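Local coordinates for neurotoxin (Clostridium botulinum, PDB 2QN0), which cleaves neuronal SNARE proteins as the zinc-dependent light-chain protease of botulinum neurotoxin serotype C1, at residues A[227-232]-A[373-378]; A[269-272]-A[277-280]; A[103-108]-A[356-361]; A[168-173]-A[231-236]; A[216-221]-A[378-383]. All coordinates share one frame; numbering follows the deposited sequence.

Contact 1 of 5, residues A[227-232]-A[373-378]; sequences LMHELN and KIYLSN. With ZN (zinc ion), chain B.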
# COMPACT_ATOMS: atom_id res chain seq x y z
N LEU A 227 5.92 4.34 1.76
CA LEU A 227 4.46 4.23 1.75
C LEU A 227 3.90 4.17 0.32
O LEU A 227 3.07 3.31 0.01
CB LEU A 227 3.84 5.41 2.51
CG LEU A 227 2.31 5.54 2.51
CD1 LEU A 227 1.67 4.26 3.05
CD2 LEU A 227 1.90 6.75 3.36
N MET A 228 4.36 5.07 -0.55
CA MET A 228 3.88 5.08 -1.93
C MET A 228 4.17 3.76 -2.63
O MET A 228 3.40 3.32 -3.48
CB MET A 228 4.49 6.24 -2.71
CG MET A 228 3.91 7.60 -2.31
SD MET A 228 4.63 8.99 -3.20
CE MET A 228 3.59 9.03 -4.66
N HIS A 229 5.29 3.13 -2.28
CA HIS A 229 5.64 1.84 -2.87
C HIS A 229 4.50 0.85 -2.57
O HIS A 229 4.05 0.13 -3.46
CB HIS A 229 6.95 1.32 -2.29
CG HIS A 229 7.28 -0.08 -2.70
ND1 HIS A 229 8.24 -0.37 -3.66
CD2 HIS A 229 6.78 -1.28 -2.30
CE1 HIS A 229 8.31 -1.68 -3.82
NE2 HIS A 229 7.44 -2.25 -3.02
N GLU A 230 4.04 0.82 -1.32
CA GLU A 230 2.96 -0.09 -0.96
C GLU A 230 1.65 0.35 -1.62
O GLU A 230 0.82 -0.49 -1.97
CB GLU A 230 2.77 -0.16 0.57
CG GLU A 230 3.95 -0.76 1.34
CD GLU A 230 4.43 -2.10 0.79
OE1 GLU A 230 3.59 -2.98 0.47
OE2 GLU A 230 5.66 -2.29 0.68
N LEU A 231 1.46 1.65 -1.78
CA LEU A 231 0.24 2.13 -2.44
C LEU A 231 0.20 1.63 -3.88
O LEU A 231 -0.87 1.48 -4.48
CB LEU A 231 0.16 3.67 -2.40
CG LEU A 231 -0.02 4.29 -1.01
CD1 LEU A 231 -0.10 5.81 -1.13
CD2 LEU A 231 -1.30 3.75 -0.35
N ASN A 232 1.38 1.36 -4.46
CA ASN A 232 1.42 0.84 -5.82
C ASN A 232 0.88 -0.58 -5.83
O ASN A 232 0.17 -0.98 -6.76
CB ASN A 232 2.85 0.87 -6.37
CG ASN A 232 3.33 2.28 -6.63
OD1 ASN A 232 2.53 3.21 -6.76
ND2 ASN A 232 4.65 2.46 -6.72
N LYS A 373 18.71 2.93 -6.06
CA LYS A 373 18.73 2.82 -7.51
C LYS A 373 17.93 1.61 -8.00
O LYS A 373 17.32 1.65 -9.07
CB LYS A 373 20.18 2.71 -8.00
CG LYS A 373 20.32 2.73 -9.51
CD LYS A 373 21.78 2.72 -9.91
CE LYS A 373 21.95 2.75 -11.41
NZ LYS A 373 23.39 2.73 -11.79
N ILE A 374 17.95 0.54 -7.21
CA ILE A 374 17.22 -0.68 -7.55
C ILE A 374 16.52 -1.20 -6.30
O ILE A 374 16.92 -0.90 -5.18
CB ILE A 374 18.16 -1.79 -8.08
CG1 ILE A 374 19.35 -1.97 -7.15
CG2 ILE A 374 18.60 -1.46 -9.50
CD1 ILE A 374 20.23 -3.16 -7.50
N TYR A 375 15.47 -2.00 -6.51
CA TYR A 375 14.72 -2.56 -5.39
C TYR A 375 15.63 -3.41 -4.50
O TYR A 375 15.48 -3.43 -3.28
CB TYR A 375 13.56 -3.41 -5.92
CG TYR A 375 12.74 -4.05 -4.83
CD1 TYR A 375 11.91 -3.28 -4.01
CD2 TYR A 375 12.79 -5.42 -4.60
CE1 TYR A 375 11.15 -3.86 -2.99
CE2 TYR A 375 12.03 -6.02 -3.59
CZ TYR A 375 11.22 -5.23 -2.79
OH TYR A 375 10.47 -5.81 -1.79
N LEU A 376 16.57 -4.12 -5.12
CA LEU A 376 17.48 -4.98 -4.36
C LEU A 376 18.81 -4.31 -3.97
O LEU A 376 19.82 -4.99 -3.82
CB LEU A 376 17.76 -6.27 -5.13
CG LEU A 376 16.54 -7.17 -5.37
CD1 LEU A 376 16.97 -8.42 -6.14
CD2 LEU A 376 15.91 -7.55 -4.04
N SER A 377 18.80 -2.99 -3.82
CA SER A 377 20.01 -2.28 -3.42
C SER A 377 20.44 -2.85 -2.08
O SER A 377 19.59 -3.20 -1.25
CB SER A 377 19.74 -0.78 -3.24
OG SER A 377 19.74 -0.07 -4.47
N ASN A 378 21.74 -2.96 -1.85
CA ASN A 378 22.21 -3.47 -0.57
C ASN A 378 21.74 -2.47 0.48
O ASN A 378 21.64 -1.27 0.20
CB ASN A 378 23.73 -3.56 -0.54
CG ASN A 378 24.27 -4.52 -1.58
OD1 ASN A 378 23.60 -5.50 -1.93
ND2 ASN A 378 25.48 -4.27 -2.05
ZN ZN B . 6.69 -4.17 -2.60
O HOH W 1 6.55 -4.38 -0.54

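Contact 2 of 5, residues A[269-272]-A[277-280]; sequences EIYA and TIDL. With ZN (zinc ion), chain B.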
# COMPACT_ATOMS: atom_id res chain seq x y z
N GLU A 269 6.96 -6.96 -7.22
CA GLU A 269 7.90 -5.99 -6.66
C GLU A 269 8.54 -5.18 -7.77
O GLU A 269 8.75 -3.97 -7.64
CB GLU A 269 8.99 -6.70 -5.85
CG GLU A 269 8.49 -7.39 -4.59
CD GLU A 269 7.82 -6.42 -3.64
OE1 GLU A 269 7.98 -5.20 -3.85
OE2 GLU A 269 7.16 -6.87 -2.69
N ILE A 270 8.87 -5.85 -8.87
CA ILE A 270 9.49 -5.17 -10.00
C ILE A 270 8.58 -4.06 -10.53
O ILE A 270 9.05 -2.97 -10.86
CB ILE A 270 9.83 -6.19 -11.13
CG1 ILE A 270 10.97 -7.11 -10.66
CG2 ILE A 270 10.22 -5.45 -12.41
CD1 ILE A 270 11.38 -8.16 -11.67
N TYR A 271 7.29 -4.33 -10.62
CA TYR A 271 6.37 -3.31 -11.11
C TYR A 271 6.16 -2.20 -10.09
O TYR A 271 6.08 -1.02 -10.46
CB TYR A 271 5.02 -3.93 -11.49
CG TYR A 271 5.01 -4.48 -12.91
CD1 TYR A 271 5.54 -3.74 -13.97
CD2 TYR A 271 4.44 -5.72 -13.19
CE1 TYR A 271 5.50 -4.23 -15.28
CE2 TYR A 271 4.39 -6.21 -14.49
CZ TYR A 271 4.92 -5.46 -15.53
OH TYR A 271 4.85 -5.95 -16.82
N ALA A 272 6.06 -2.56 -8.82
CA ALA A 272 5.87 -1.55 -7.77
C ALA A 272 7.07 -0.59 -7.74
O ALA A 272 6.92 0.62 -7.52
CB ALA A 272 5.70 -2.22 -6.42
N THR A 277 14.37 -1.74 -14.16
CA THR A 277 14.20 -3.06 -13.55
C THR A 277 13.08 -3.86 -14.22
O THR A 277 13.11 -5.09 -14.23
CB THR A 277 13.88 -2.94 -12.04
OG1 THR A 277 15.03 -2.45 -11.35
CG2 THR A 277 13.47 -4.29 -11.44
N ILE A 278 12.10 -3.16 -14.78
CA ILE A 278 10.98 -3.81 -15.44
C ILE A 278 11.50 -4.73 -16.55
O ILE A 278 10.89 -5.75 -16.86
CB ILE A 278 10.01 -2.77 -16.03
CG1 ILE A 278 9.27 -2.07 -14.89
CG2 ILE A 278 9.01 -3.43 -16.98
CD1 ILE A 278 8.39 -0.91 -15.32
N ASP A 279 12.64 -4.36 -17.14
CA ASP A 279 13.22 -5.16 -18.22
C ASP A 279 13.73 -6.53 -17.76
O ASP A 279 14.06 -7.38 -18.59
CB ASP A 279 14.36 -4.39 -18.89
CG ASP A 279 13.87 -3.15 -19.61
OD1 ASP A 279 12.83 -3.23 -20.29
OD2 ASP A 279 14.53 -2.09 -19.50
N LEU A 280 13.80 -6.74 -16.45
CA LEU A 280 14.24 -8.03 -15.93
C LEU A 280 13.17 -9.08 -16.24
O LEU A 280 13.46 -10.27 -16.31
CB LEU A 280 14.47 -7.97 -14.41
CG LEU A 280 15.70 -7.19 -13.93
CD1 LEU A 280 15.79 -7.26 -12.41
CD2 LEU A 280 16.97 -7.75 -14.56
ZN ZN B . 6.69 -4.17 -2.60
O HOH W 1 6.55 -4.38 -0.54

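Contact 3 of 5, residues A[103-108]-A[356-361]; sequences GEELIY and QIFTEF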
# COMPACT_ATOMS: atom_id res chain seq x y z
N GLY A 103 0.88 12.24 -6.93
CA GLY A 103 0.46 11.71 -5.65
C GLY A 103 -1.02 11.99 -5.41
O GLY A 103 -1.73 11.18 -4.83
N GLU A 104 -1.47 13.16 -5.86
CA GLU A 104 -2.88 13.51 -5.70
C GLU A 104 -3.72 12.53 -6.52
O GLU A 104 -4.78 12.08 -6.07
CB GLU A 104 -3.13 14.94 -6.19
CG GLU A 104 -4.56 15.41 -5.97
CD GLU A 104 -4.81 16.80 -6.53
OE1 GLU A 104 -4.00 17.71 -6.26
OE2 GLU A 104 -5.83 16.98 -7.23
N GLU A 105 -3.24 12.18 -7.71
CA GLU A 105 -3.97 11.25 -8.57
C GLU A 105 -3.96 9.85 -7.96
O GLU A 105 -4.97 9.13 -8.01
CB GLU A 105 -3.34 11.22 -9.97
CG GLU A 105 -4.07 10.34 -10.99
CD GLU A 105 -5.52 10.76 -11.21
OE1 GLU A 105 -5.80 11.98 -11.19
OE2 GLU A 105 -6.37 9.88 -11.42
N LEU A 106 -2.83 9.45 -7.39
CA LEU A 106 -2.71 8.14 -6.75
C LEU A 106 -3.74 8.03 -5.63
O LEU A 106 -4.48 7.05 -5.53
CB LEU A 106 -1.29 7.96 -6.19
CG LEU A 106 -1.00 6.70 -5.37
CD1 LEU A 106 -1.17 5.46 -6.25
CD2 LEU A 106 0.41 6.78 -4.81
N ILE A 107 -3.78 9.05 -4.77
CA ILE A 107 -4.73 9.06 -3.66
C ILE A 107 -6.17 9.11 -4.16
O ILE A 107 -7.05 8.42 -3.64
CB ILE A 107 -4.46 10.27 -2.73
CG1 ILE A 107 -3.08 10.12 -2.09
CG2 ILE A 107 -5.53 10.35 -1.64
CD1 ILE A 107 -2.61 11.35 -1.32
N TYR A 108 -6.41 9.92 -5.19
CA TYR A 108 -7.75 10.04 -5.75
C TYR A 108 -8.26 8.68 -6.22
O TYR A 108 -9.37 8.26 -5.89
CB TYR A 108 -7.75 11.02 -6.92
CG TYR A 108 -9.08 11.08 -7.64
CD1 TYR A 108 -10.16 11.76 -7.10
CD2 TYR A 108 -9.26 10.40 -8.85
CE1 TYR A 108 -11.41 11.77 -7.74
CE2 TYR A 108 -10.50 10.40 -9.50
CZ TYR A 108 -11.56 11.09 -8.93
OH TYR A 108 -12.79 11.08 -9.56
N GLN A 356 3.85 1.24 -15.05
CA GLN A 356 5.08 1.94 -15.39
C GLN A 356 5.17 3.42 -15.05
O GLN A 356 6.26 3.98 -15.05
CB GLN A 356 5.39 1.72 -16.88
CG GLN A 356 5.65 0.25 -17.19
CD GLN A 356 6.24 0.02 -18.57
OE1 GLN A 356 7.04 0.82 -19.05
NE2 GLN A 356 5.86 -1.09 -19.19
N ILE A 357 4.03 4.05 -14.74
CA ILE A 357 4.04 5.47 -14.38
C ILE A 357 3.91 5.63 -12.86
O ILE A 357 4.64 6.40 -12.24
CB ILE A 357 2.91 6.22 -15.09
CG1 ILE A 357 3.13 6.17 -16.60
CG2 ILE A 357 2.87 7.67 -14.61
CD1 ILE A 357 2.09 6.92 -17.41
N PHE A 358 2.96 4.90 -12.27
CA PHE A 358 2.77 4.94 -10.82
C PHE A 358 3.76 3.93 -10.23
O PHE A 358 3.39 2.82 -9.87
CB PHE A 358 1.34 4.54 -10.47
CG PHE A 358 0.33 5.63 -10.74
CD1 PHE A 358 0.24 6.73 -9.90
CD2 PHE A 358 -0.51 5.55 -11.84
CE1 PHE A 358 -0.67 7.75 -10.15
CE2 PHE A 358 -1.44 6.57 -12.10
CZ PHE A 358 -1.51 7.67 -11.25
N THR A 359 5.03 4.34 -10.15
CA THR A 359 6.10 3.49 -9.63
C THR A 359 7.00 4.26 -8.67
O THR A 359 7.14 5.48 -8.79
CB THR A 359 7.00 2.95 -10.77
OG1 THR A 359 7.71 4.05 -11.36
CG2 THR A 359 6.16 2.26 -11.84
N GLU A 360 7.61 3.54 -7.74
CA GLU A 360 8.52 4.15 -6.77
C GLU A 360 9.63 4.93 -7.47
O GLU A 360 9.96 6.06 -7.11
CB GLU A 360 9.14 3.07 -5.89
CG GLU A 360 10.04 3.60 -4.78
CD GLU A 360 10.80 2.49 -4.07
OE1 GLU A 360 10.20 1.42 -3.85
OE2 GLU A 360 11.99 2.70 -3.73
N PHE A 361 10.21 4.30 -8.48
CA PHE A 361 11.29 4.88 -9.27
C PHE A 361 10.90 6.23 -9.86
O PHE A 361 11.68 7.19 -9.84
CB PHE A 361 11.67 3.92 -10.41
CG PHE A 361 12.91 4.32 -11.16
CD1 PHE A 361 14.17 3.98 -10.67
CD2 PHE A 361 12.82 5.04 -12.34
CE1 PHE A 361 15.32 4.36 -11.35
CE2 PHE A 361 13.96 5.42 -13.03
CZ PHE A 361 15.22 5.08 -12.54

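Contact 4 of 5, residues A[168-173]-A[231-236]; sequences PETSTF and LNHAMH. With ZN (zinc ion), chain B.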
# COMPACT_ATOMS: atom_id res chain seq x y z
N PRO A 168 7.49 -3.89 5.43
CA PRO A 168 6.15 -3.44 5.06
C PRO A 168 5.52 -4.45 4.10
O PRO A 168 6.22 -5.03 3.26
CB PRO A 168 6.40 -2.08 4.42
CG PRO A 168 7.80 -2.17 3.92
CD PRO A 168 8.51 -2.90 5.03
N GLU A 169 4.22 -4.66 4.23
CA GLU A 169 3.54 -5.65 3.40
C GLU A 169 2.10 -5.29 3.06
O GLU A 169 1.35 -4.80 3.91
CB GLU A 169 3.60 -6.99 4.15
CG GLU A 169 2.68 -8.09 3.67
CD GLU A 169 3.01 -9.41 4.34
OE1 GLU A 169 3.55 -9.40 5.47
OE2 GLU A 169 2.71 -10.46 3.74
N THR A 170 1.72 -5.52 1.81
CA THR A 170 0.36 -5.24 1.33
C THR A 170 -0.24 -6.58 0.92
O THR A 170 0.39 -7.36 0.21
CB THR A 170 0.38 -4.32 0.11
OG1 THR A 170 0.96 -3.06 0.46
CG2 THR A 170 -1.05 -4.09 -0.41
N SER A 171 -1.48 -6.84 1.35
CA SER A 171 -2.12 -8.10 1.02
C SER A 171 -3.61 -7.97 0.77
O SER A 171 -4.24 -7.00 1.19
CB SER A 171 -1.94 -9.10 2.18
OG SER A 171 -0.62 -9.10 2.68
N THR A 172 -4.16 -8.95 0.06
CA THR A 172 -5.60 -9.03 -0.16
C THR A 172 -5.94 -10.38 0.45
O THR A 172 -5.03 -11.19 0.71
CB THR A 172 -6.01 -8.99 -1.66
OG1 THR A 172 -5.41 -10.09 -2.36
CG2 THR A 172 -5.56 -7.66 -2.28
N PHE A 173 -7.21 -10.65 0.69
CA PHE A 173 -7.60 -11.89 1.34
C PHE A 173 -8.80 -12.54 0.66
O PHE A 173 -9.60 -11.86 0.02
CB PHE A 173 -7.92 -11.58 2.80
CG PHE A 173 -6.85 -10.78 3.48
CD1 PHE A 173 -5.81 -11.41 4.15
CD2 PHE A 173 -6.85 -9.39 3.39
CE1 PHE A 173 -4.78 -10.67 4.72
CE2 PHE A 173 -5.82 -8.64 3.95
CZ PHE A 173 -4.78 -9.28 4.61
N LEU A 231 1.46 1.65 -1.78
CA LEU A 231 0.24 2.13 -2.44
C LEU A 231 0.20 1.63 -3.88
O LEU A 231 -0.87 1.48 -4.48
CB LEU A 231 0.16 3.67 -2.40
CG LEU A 231 -0.02 4.29 -1.01
CD1 LEU A 231 -0.10 5.81 -1.13
CD2 LEU A 231 -1.30 3.75 -0.35
N ASN A 232 1.38 1.36 -4.46
CA ASN A 232 1.42 0.84 -5.82
C ASN A 232 0.88 -0.58 -5.83
O ASN A 232 0.17 -0.98 -6.76
CB ASN A 232 2.85 0.87 -6.37
CG ASN A 232 3.33 2.28 -6.63
OD1 ASN A 232 2.53 3.21 -6.76
ND2 ASN A 232 4.65 2.46 -6.72
N HIS A 233 1.22 -1.37 -4.81
CA HIS A 233 0.69 -2.73 -4.73
C HIS A 233 -0.83 -2.61 -4.61
O HIS A 233 -1.57 -3.38 -5.22
CB HIS A 233 1.24 -3.47 -3.51
CG HIS A 233 2.66 -3.89 -3.66
ND1 HIS A 233 3.11 -4.64 -4.73
CD2 HIS A 233 3.74 -3.69 -2.86
CE1 HIS A 233 4.40 -4.89 -4.58
NE2 HIS A 233 4.80 -4.33 -3.45
N ALA A 234 -1.29 -1.64 -3.82
CA ALA A 234 -2.73 -1.43 -3.63
C ALA A 234 -3.40 -1.05 -4.94
O ALA A 234 -4.55 -1.44 -5.20
CB ALA A 234 -2.98 -0.34 -2.58
N MET A 235 -2.70 -0.29 -5.78
CA MET A 235 -3.25 0.10 -7.08
C MET A 235 -3.44 -1.15 -7.94
O MET A 235 -4.48 -1.34 -8.56
CB MET A 235 -2.31 1.08 -7.78
CG MET A 235 -2.37 2.50 -7.26
SD MET A 235 -3.85 3.38 -7.83
CE MET A 235 -3.24 4.13 -9.32
N HIS A 236 -2.42 -2.01 -7.97
CA HIS A 236 -2.51 -3.23 -8.75
C HIS A 236 -3.66 -4.09 -8.25
O HIS A 236 -4.41 -4.67 -9.04
CB HIS A 236 -1.20 -4.02 -8.65
CG HIS A 236 0.01 -3.23 -9.05
ND1 HIS A 236 1.28 -3.57 -8.64
CD2 HIS A 236 0.14 -2.12 -9.81
CE1 HIS A 236 2.15 -2.71 -9.14
NE2 HIS A 236 1.48 -1.82 -9.85
ZN ZN B . 6.69 -4.17 -2.60
O HOH W 1 6.55 -4.38 -0.54

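Contact 5 of 5, residues A[216-221]-A[378-383]; sequences KSEFCM and NVYTPV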
# COMPACT_ATOMS: atom_id res chain seq x y z
N LYS A 216 31.33 6.57 -0.83
CA LYS A 216 29.94 6.99 -0.97
C LYS A 216 29.16 7.05 0.34
O LYS A 216 29.31 6.20 1.21
CB LYS A 216 29.22 6.07 -1.96
CG LYS A 216 29.86 6.07 -3.34
CD LYS A 216 29.17 5.13 -4.31
CE LYS A 216 27.79 5.64 -4.71
NZ LYS A 216 27.17 4.75 -5.73
N SER A 217 28.34 8.09 0.48
CA SER A 217 27.53 8.28 1.68
C SER A 217 26.35 7.31 1.71
O SER A 217 25.90 6.82 0.68
CB SER A 217 26.96 9.70 1.72
OG SER A 217 27.98 10.68 1.80
N GLU A 218 25.87 7.05 2.92
CA GLU A 218 24.69 6.21 3.09
C GLU A 218 23.54 7.22 3.16
O GLU A 218 23.69 8.29 3.75
CB GLU A 218 24.77 5.42 4.39
CG GLU A 218 25.66 4.20 4.32
CD GLU A 218 25.76 3.48 5.65
OE1 GLU A 218 24.76 3.47 6.39
OE2 GLU A 218 26.83 2.92 5.95
N PHE A 219 22.42 6.88 2.54
CA PHE A 219 21.24 7.75 2.52
C PHE A 219 20.07 6.94 3.06
O PHE A 219 20.12 5.71 3.08
CB PHE A 219 20.91 8.18 1.09
CG PHE A 219 21.84 9.22 0.52
CD1 PHE A 219 21.60 10.58 0.73
CD2 PHE A 219 22.94 8.85 -0.25
CE1 PHE A 219 22.43 11.54 0.17
CE2 PHE A 219 23.78 9.80 -0.81
CZ PHE A 219 23.53 11.16 -0.60
N CYS A 220 19.02 7.63 3.50
CA CYS A 220 17.84 6.94 3.99
C CYS A 220 16.75 7.07 2.92
O CYS A 220 16.84 7.93 2.04
CB CYS A 220 17.34 7.58 5.29
SG CYS A 220 16.71 9.27 5.07
N MET A 221 15.75 6.20 2.97
CA MET A 221 14.64 6.31 2.03
C MET A 221 13.69 7.33 2.65
O MET A 221 13.52 7.37 3.87
CB MET A 221 13.90 4.98 1.88
CG MET A 221 14.44 4.06 0.80
SD MET A 221 13.31 2.68 0.54
CE MET A 221 12.03 3.48 -0.40
N ASN A 378 21.74 -2.96 -1.85
CA ASN A 378 22.21 -3.47 -0.57
C ASN A 378 21.74 -2.47 0.48
O ASN A 378 21.64 -1.27 0.20
CB ASN A 378 23.73 -3.56 -0.54
CG ASN A 378 24.27 -4.52 -1.58
OD1 ASN A 378 23.60 -5.50 -1.93
ND2 ASN A 378 25.48 -4.27 -2.05
N VAL A 379 21.44 -2.95 1.68
CA VAL A 379 20.98 -2.06 2.74
C VAL A 379 21.89 -2.09 3.95
O VAL A 379 22.69 -3.01 4.13
CB VAL A 379 19.53 -2.40 3.17
CG1 VAL A 379 18.59 -2.25 1.97
CG2 VAL A 379 19.47 -3.82 3.71
N TYR A 380 21.78 -1.06 4.78
CA TYR A 380 22.59 -0.95 5.98
C TYR A 380 21.68 -0.88 7.19
O TYR A 380 20.53 -1.31 7.12
CB TYR A 380 23.47 0.29 5.88
CG TYR A 380 24.38 0.27 4.67
CD1 TYR A 380 25.54 -0.50 4.67
CD2 TYR A 380 24.06 0.99 3.53
CE1 TYR A 380 26.37 -0.55 3.54
CE2 TYR A 380 24.87 0.95 2.40
CZ TYR A 380 26.02 0.18 2.41
OH TYR A 380 26.83 0.14 1.29
N THR A 381 22.17 -0.34 8.30
CA THR A 381 21.34 -0.26 9.49
C THR A 381 20.22 0.75 9.26
O THR A 381 20.47 1.87 8.82
CB THR A 381 22.15 0.16 10.73
OG1 THR A 381 23.26 -0.72 10.89
CG2 THR A 381 21.28 0.09 11.98
N PRO A 382 18.97 0.36 9.55
CA PRO A 382 17.82 1.25 9.37
C PRO A 382 17.91 2.45 10.32
O PRO A 382 18.51 2.35 11.39
CB PRO A 382 16.63 0.36 9.71
CG PRO A 382 17.13 -1.02 9.42
CD PRO A 382 18.53 -0.98 9.96
N VAL A 383 17.32 3.56 9.91
CA VAL A 383 17.32 4.76 10.74
C VAL A 383 15.89 5.25 10.92
O VAL A 383 14.98 4.81 10.22
CB VAL A 383 18.16 5.91 10.12
CG1 VAL A 383 19.63 5.50 10.04
CG2 VAL A 383 17.64 6.26 8.73
O HOH W 2 22.83 3.15 9.14
O HOH W 3 24.94 1.67 8.98

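Contact 1 of 5, residues A[227-232]-A[373-378]
The rings of His229 and Tyr375 meet beside the zinc ion, where the HExxH motif on helix 223-238 faces the loop that follows helix 360-366. Of the aromatic contact, only a corner of each ring takes part. The planes are nearly parallel, 12° apart, but they have slid past each other until the centroids stand 5.6 Å apart and overlap is slight. Touch is made by CE1 of His229 and CE1 of Tyr375, at 3.7 Å, with the two side chains crossing at about a right angle. Tyr375 reaches the helix because its CG lies anti to the backbone N (chi1 179°), carrying the phenol out from the loop.

Metal coordination comes next. His229 binds the zinc ion through NE2 at 2.1 Å, and its ND1 is hydrogen-bonded to Glu360, so both nitrogens are engaged and the ring's rotation is fixed. Tyr375 OH is 4.2 Å from the zinc ion, too far to be a ligand.

Hydrogen bonds complete the site. The zinc-bound water lies 2.6 Å from Glu230 OE2, close enough to hydrogen-bond to it, which is consistent with the water-activating glutamate of HExxH peptidases. On the loop side, Tyr375 rides a type I beta turn that is closed by Ser377 N donating to Ile374 O at 3.1 Å.

Contact 2 of 5, residues A[269-272]-A[277-280]
With chi1 at -69°, Ile270 places its CG2 methyl anti to the backbone N, facing Thr277 and Ile278, and its CG1 arm beside that nitrogen, from where it passes Thr277 and reaches on to Leu280. Thr277 adopts the same first torsion, which turns its methyl rather than its hydroxyl to the isoleucine: CG2 of Ile270 and CG2 of Thr277 are 3.6 Å apart. The Ile270 methyl then settles against main chain, 3.4 Å from Thr277 O and 3.5 Å from Ile278 CA. The other arm, extended to CD1 by a chi2 of 179°, comes within 4.1 Å of Leu280 CB, the two side chains crossing at about a right angle. Tyr271 adds a second point of packing, its CE1 lying 4.0 Å from Ile278 CG2.

No hydrogen bond spans the contact. The carbonyl touched by the methyl is satisfied within its own 3-10 turn, since Leu280 N donates to Thr277 O at 2.9 Å. Glu269, at the start of the helical segment, faces the other way and binds the zinc ion through OE1 at 2.1 Å, with OE2 at a longer 2.7 Å, the third protein ligand after the two HExxH histidines, as in gluzincin peptidases.

The apolar joint thus folds the chain beyond helix 267-273 back onto that helix. Ala272 packs on His229 and His233 of helix 223-238, Tyr271 and Ile278 both touch Arg286 of helix 283-304, and Ile278 also meets Gln356 of helix 344-357.

Contact 3 of 5, residues A[103-108]-A[356-361]
An inverse gamma turn centred on Phe358 joins helix 344-357 to helix 360-366, and it drives the phenyl ring against Glu105 and Leu106 of helix 101-112. Leu106 and Phe358 are buried here, behind the zinc-binding helix, with the side chain of Leu106 about 13 Å from the zinc ion; Glu105 lies at the margin. The ring enters by its far end. CZ of Phe358 lies 3.7 Å from CG of Glu105, which sits at the ring edge and in its plane. That methylene is brought there by a chain that leaves with CG anti to the backbone N (chi1 -176°) and then bends at chi2. Beyond it the carboxylate plane is turned 46° from the ring, and OE2 is engaged in a salt bridge with Arg109, so the aliphatic part serves the packing while the charge is matched elsewhere.

Leu106 takes the next ring atoms along. Its CB is 4.0 Å from CE1 of Phe358, and its CD1 stands 4.1 Å from CD1 of the ring, the two side chains sliding past each other in opposite directions. Leu106 and Phe358 both also pack on Met235 of helix 223-238 and on Tyr363. Farther along the connection, Glu360, the partner of a zinc ligand, makes a salt bridge with Arg372. Thr359, between the turn and that glutamate, is the N-cap of helix 360-366: its OG1 caps the backbone N of Asn362.

Contact 4 of 5, residues A[168-173]-A[231-236]
Strand 169-171 passes the zinc-binding helix 223-238 most closely at Thr170 and His233, whose CA atoms are 6.6 Å apart. The extended backbone alternates its side chains, directing Thr170 to the helix and Glu169 and Ser171 away from it. All three side-chain heavy atoms of Thr170 gather on one methylene: His233 CB is 3.8 Å from Thr170 CB, 3.9 Å from CG2 and 4.0 Å from OG1. The methyl also borders the main chain one residue on, CG2 of Thr170 lying 4.2 Å from Ala234 N.

The threonine has a polar task as well. The torsion that sends CG2 to the helix backbone (chi1 -62°) also puts the hydroxyl beside the strand's own backbone N, toward Glu230, and OG1 is hydrogen-bonded to OE1 of that residue. Thr170 therefore packs on a zinc ligand and bonds to the glutamate that meets the zinc-bound water. His233 in turn directs its ring beyond the threonine and binds the zinc ion through NE2 at 2.1 Å; its ring meets that of His229 with planes at about 75°.

The active-site helix packs against the mixed sheet, as in other zincins, here at its outermost strand. Strand 169-171 is bonded through Glu169 and Ser171 to the antiparallel strand 190-193, whose Ile192 touches both Thr170 and Leu231. Farther round helix 223-238, Leu231 and Met235 pack on Leu110 of helix 101-112.

Contact 5 of 5, residues A[216-221]-A[378-383]
Just ahead of the short strand 219-220, Glu218 lays its carboxylate over a face of Tyr380, in the loop leading to strand 383-384. The two flat groups are stacked with planes 13° apart, and Glu218 CD sits 3.6 Å above the ring plane, offset toward the rim. A chain extended beyond CG (chi2 178°) runs on across the ring, and CG itself makes a CH-pi contact 4.1 Å from the centroid. At the CB end of the ring, OE1 of Glu218 comes to 3.5 Å from Tyr380 CB.

Strand 219-220 pairs antiparallel with strand 201-202 in a small two-stranded sheet of the protease fold, and nearby Tyr380 OH is hydrogen-bonded to Ser203. The negative carboxylate would probably be disfavoured over the pi face, and the waters may offset part of this. One water donates to Thr381 O at 2.7 Å and weakly to Glu218 OE1. A second donates to Glu218 OE1 at 3.2 Å and accepts a weak bond from Thr381 N, so two water bridges join the glutamate to the backbone beside the tyrosine.

Farther along, the contact turns apolar and buried: Cys220 CB lies 3.7 Å from CG2 of Val383, which also touches Thr201.

How the contacts relate
Contacts 1, 2 and 4 each contribute one ligand to the same zinc ion, and contacts 1 and 4 do so from a single helix, 223-238. Across both of these the touch is packing; the metal and the bonds that link them to other contacts supply the polarity. Asn232, common to contacts 1 and 4, bonds to Ala272 of contact 2. Contacts 2 and 3 are apolar, buried packing between helices and turns. Measured from its own centre, contact 4 lies about 4 Å from the chain centre, contacts 1 and 3 about 11 Å, contact 2 about 17 Å and contact 5 about 22 Å. That outermost contact relies on water bridges and a stacked carboxylate; Asn378 links it in sequence to contact 1.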